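Mandelate racemase/muconate lactonizing enzyme family protein (Sorangium cellulosum, PDB 3S5S) belongs to the mandelate racemase/muconate lactonizing enzyme family of the enolase superfamily, whose members pair an alpha/beta capping domain with a modified TIM-type barrel. Local coordinates at residues F160-G169 with G188-L199. Numbering follows the deposited sequence.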
# COMPACT_ATOMS: atom_id res chain seq x y z
N PHE A 160 -10.10 -18.82 -24.37
CA PHE A 160 -9.00 -18.71 -23.42
C PHE A 160 -7.71 -18.73 -24.19
O PHE A 160 -7.37 -19.75 -24.78
CB PHE A 160 -9.04 -19.82 -22.34
CG PHE A 160 -10.13 -19.63 -21.30
CD1 PHE A 160 -9.87 -19.02 -20.12
CD2 PHE A 160 -11.42 -20.10 -21.54
CE1 PHE A 160 -10.86 -18.85 -19.16
CE2 PHE A 160 -12.40 -19.95 -20.60
CZ PHE A 160 -12.13 -19.32 -19.39
N ARG A 161 -7.00 -17.59 -24.15
CA ARG A 161 -5.71 -17.42 -24.80
C ARG A 161 -4.56 -17.72 -23.83
O ARG A 161 -3.38 -17.79 -24.25
CB ARG A 161 -5.57 -15.99 -25.33
CG ARG A 161 -6.48 -15.62 -26.56
CD ARG A 161 -5.64 -15.57 -27.87
NE ARG A 161 -6.45 -15.67 -29.09
CZ ARG A 161 -6.03 -16.21 -30.24
NH1 ARG A 161 -4.79 -16.71 -30.32
NH2 ARG A 161 -6.83 -16.26 -31.30
N ALA A 162 -4.87 -17.94 -22.56
CA ALA A 162 -3.82 -18.29 -21.61
C ALA A 162 -4.21 -19.55 -20.87
O ALA A 162 -5.30 -19.65 -20.32
CB ALA A 162 -3.54 -17.15 -20.66
N LEU A 163 -3.31 -20.54 -20.87
CA LEU A 163 -3.54 -21.78 -20.15
C LEU A 163 -2.45 -22.05 -19.13
O LEU A 163 -1.27 -22.00 -19.46
CB LEU A 163 -3.60 -22.93 -21.12
CG LEU A 163 -4.59 -22.73 -22.27
CD1 LEU A 163 -4.39 -23.86 -23.21
CD2 LEU A 163 -6.02 -22.66 -21.74
N LYS A 164 -2.88 -22.33 -17.90
CA LYS A 164 -2.02 -22.73 -16.82
C LYS A 164 -2.06 -24.25 -16.70
O LYS A 164 -3.10 -24.86 -16.40
CB LYS A 164 -2.52 -22.09 -15.53
CG LYS A 164 -1.83 -22.52 -14.24
CD LYS A 164 -1.98 -21.37 -13.25
CE LYS A 164 -1.75 -21.76 -11.79
NZ LYS A 164 -1.32 -20.59 -10.93
N VAL A 165 -0.91 -24.88 -16.88
CA VAL A 165 -0.88 -26.32 -16.87
C VAL A 165 -0.25 -26.74 -15.55
O VAL A 165 0.88 -26.35 -15.27
CB VAL A 165 -0.10 -26.87 -18.10
CG1 VAL A 165 0.10 -28.37 -18.02
CG2 VAL A 165 -0.81 -26.49 -19.38
N LYS A 166 -0.97 -27.50 -14.72
CA LYS A 166 -0.35 -28.02 -13.50
C LYS A 166 0.67 -29.07 -13.91
O LYS A 166 0.50 -29.71 -14.95
CB LYS A 166 -1.37 -28.55 -12.48
CG LYS A 166 -2.32 -27.47 -11.90
CD LYS A 166 -1.77 -26.67 -10.72
CE LYS A 166 -2.55 -25.35 -10.64
NZ LYS A 166 -2.40 -24.52 -9.38
N VAL A 167 1.75 -29.18 -13.15
CA VAL A 167 2.82 -30.12 -13.47
C VAL A 167 3.59 -30.63 -12.22
O VAL A 167 3.52 -30.04 -11.14
CB VAL A 167 3.82 -29.59 -14.57
CG1 VAL A 167 3.16 -29.55 -15.95
CG2 VAL A 167 4.45 -28.23 -14.18
N GLY A 168 4.31 -31.73 -12.40
CA GLY A 168 4.97 -32.44 -11.29
C GLY A 168 4.07 -33.34 -10.45
O GLY A 168 2.91 -33.60 -10.80
N GLY A 169 4.62 -33.82 -9.34
CA GLY A 169 3.94 -34.73 -8.41
C GLY A 169 3.93 -36.17 -8.89
O GLY A 169 4.77 -36.58 -9.70
N GLY A 188 -3.11 -21.20 -30.54
CA GLY A 188 -3.05 -19.79 -30.17
C GLY A 188 -2.82 -19.50 -28.69
O GLY A 188 -2.91 -18.33 -28.25
N ALA A 189 -2.54 -20.52 -27.89
CA ALA A 189 -2.54 -20.28 -26.43
C ALA A 189 -1.16 -20.17 -25.78
O ALA A 189 -0.25 -20.97 -26.01
CB ALA A 189 -3.41 -21.27 -25.73
N SER A 190 -1.02 -19.10 -25.01
CA SER A 190 0.10 -18.87 -24.13
C SER A 190 0.07 -19.94 -23.02
O SER A 190 -1.02 -20.33 -22.56
CB SER A 190 -0.14 -17.51 -23.48
OG SER A 190 0.98 -16.68 -23.59
N LEU A 191 1.23 -20.38 -22.54
CA LEU A 191 1.25 -21.36 -21.44
C LEU A 191 1.90 -20.88 -20.13
O LEU A 191 2.94 -20.24 -20.14
CB LEU A 191 1.91 -22.65 -21.89
CG LEU A 191 1.23 -23.42 -23.05
CD1 LEU A 191 1.96 -24.69 -23.23
CD2 LEU A 191 -0.31 -23.68 -22.88
N ILE A 192 1.26 -21.18 -19.01
CA ILE A 192 1.90 -21.12 -17.71
C ILE A 192 2.11 -22.58 -17.18
O ILE A 192 1.14 -23.32 -16.94
CB ILE A 192 1.07 -20.32 -16.69
CG1 ILE A 192 1.14 -18.83 -16.97
CG2 ILE A 192 1.56 -20.55 -15.27
CD1 ILE A 192 -0.14 -18.11 -16.62
N LEU A 193 3.36 -22.98 -17.00
CA LEU A 193 3.65 -24.23 -16.33
C LEU A 193 3.80 -23.95 -14.83
O LEU A 193 4.74 -23.27 -14.39
CB LEU A 193 4.90 -24.89 -16.94
CG LEU A 193 5.04 -24.90 -18.47
CD1 LEU A 193 6.26 -25.65 -18.91
CD2 LEU A 193 3.86 -25.52 -19.19
N ASP A 194 2.82 -24.43 -14.06
CA ASP A 194 2.80 -24.31 -12.61
C ASP A 194 3.29 -25.63 -11.99
O ASP A 194 2.71 -26.68 -12.22
CB ASP A 194 1.38 -24.01 -12.11
CG ASP A 194 1.34 -23.53 -10.65
OD1 ASP A 194 2.31 -23.75 -9.89
OD2 ASP A 194 0.31 -22.92 -10.25
N GLY A 195 4.36 -25.55 -11.19
CA GLY A 195 4.98 -26.72 -10.58
C GLY A 195 4.51 -26.94 -9.16
O GLY A 195 4.63 -28.03 -8.61
N ASN A 196 3.96 -25.89 -8.55
CA ASN A 196 3.62 -25.90 -7.12
C ASN A 196 4.72 -26.55 -6.31
O ASN A 196 4.45 -27.32 -5.40
CB ASN A 196 2.25 -26.57 -6.85
CG ASN A 196 1.06 -25.64 -7.22
OD1 ASN A 196 0.29 -25.93 -8.15
ND2 ASN A 196 0.93 -24.52 -6.48
N GLY A 197 5.97 -26.26 -6.68
CA GLY A 197 7.10 -26.65 -5.87
C GLY A 197 7.42 -28.13 -5.88
O GLY A 197 8.32 -28.60 -5.14
N GLY A 198 6.70 -28.88 -6.71
CA GLY A 198 6.88 -30.33 -6.79
C GLY A 198 7.84 -30.77 -7.87
O GLY A 198 7.71 -31.88 -8.42
N LEU A 199 8.80 -29.92 -8.22
CA LEU A 199 9.84 -30.31 -9.15
C LEU A 199 11.22 -30.11 -8.53
O LEU A 199 11.36 -29.73 -7.35
CB LEU A 199 9.73 -29.54 -10.47
CG LEU A 199 8.65 -29.79 -11.54
CD1 LEU A 199 7.23 -29.44 -11.09
CD2 LEU A 199 8.96 -29.00 -12.82
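R161 meets G188 where two parallel strands of the barrel begin. Strands 162-166 and 190-194 are neighbours in its sheet, joined through helix 175-185 as a beta-alpha-beta crossover. R161 NH1 makes a weak hydrogen bond to G188 O, while R161 O accepts from S190 N.

The ladder then runs in step. L163 N donates to S190 O at 2.9 Å and L163 O receives I192 N at 2.7 Å, both nearly straight. The side chain of L163 faces the helix layer. Its CD1 lies 3.7 Å from A189 CB, and its CB meets L191 CD2. L191 in turn packs on I179 and I182 of the helix.

K164 points to the other face, into the barrel. Its CG is anti to the backbone N (chi1 173°), and the extended chain passes I192 CG2 on its way to D194. K164 NZ forms salt bridges with D323 and E222; its bridge to D194 OD2 is less sure.

V165 continues the ladder, with V165 N giving its hydrogen to I192 O and V165 O taking that of D194 N. K166 bends at chi2 (-84°), and its amine lies near D194 and N196. K166 NZ lies 3.3 Å from N196 OD1, a weak hydrogen bond. It also bridges weakly to D194 OD2, but that atom sits too close to a neighbour in the model, so its pairing with either lysine is doubtful. V167 CG2 lies against D194 O and makes looser contacts with L193 CB and L199 CD1. At the end of strand 190-194, D194 opens an Asx turn: its OD1 accepts from N196 N at 3.0 Å, on the anti side and 31° out of the carboxylate plane.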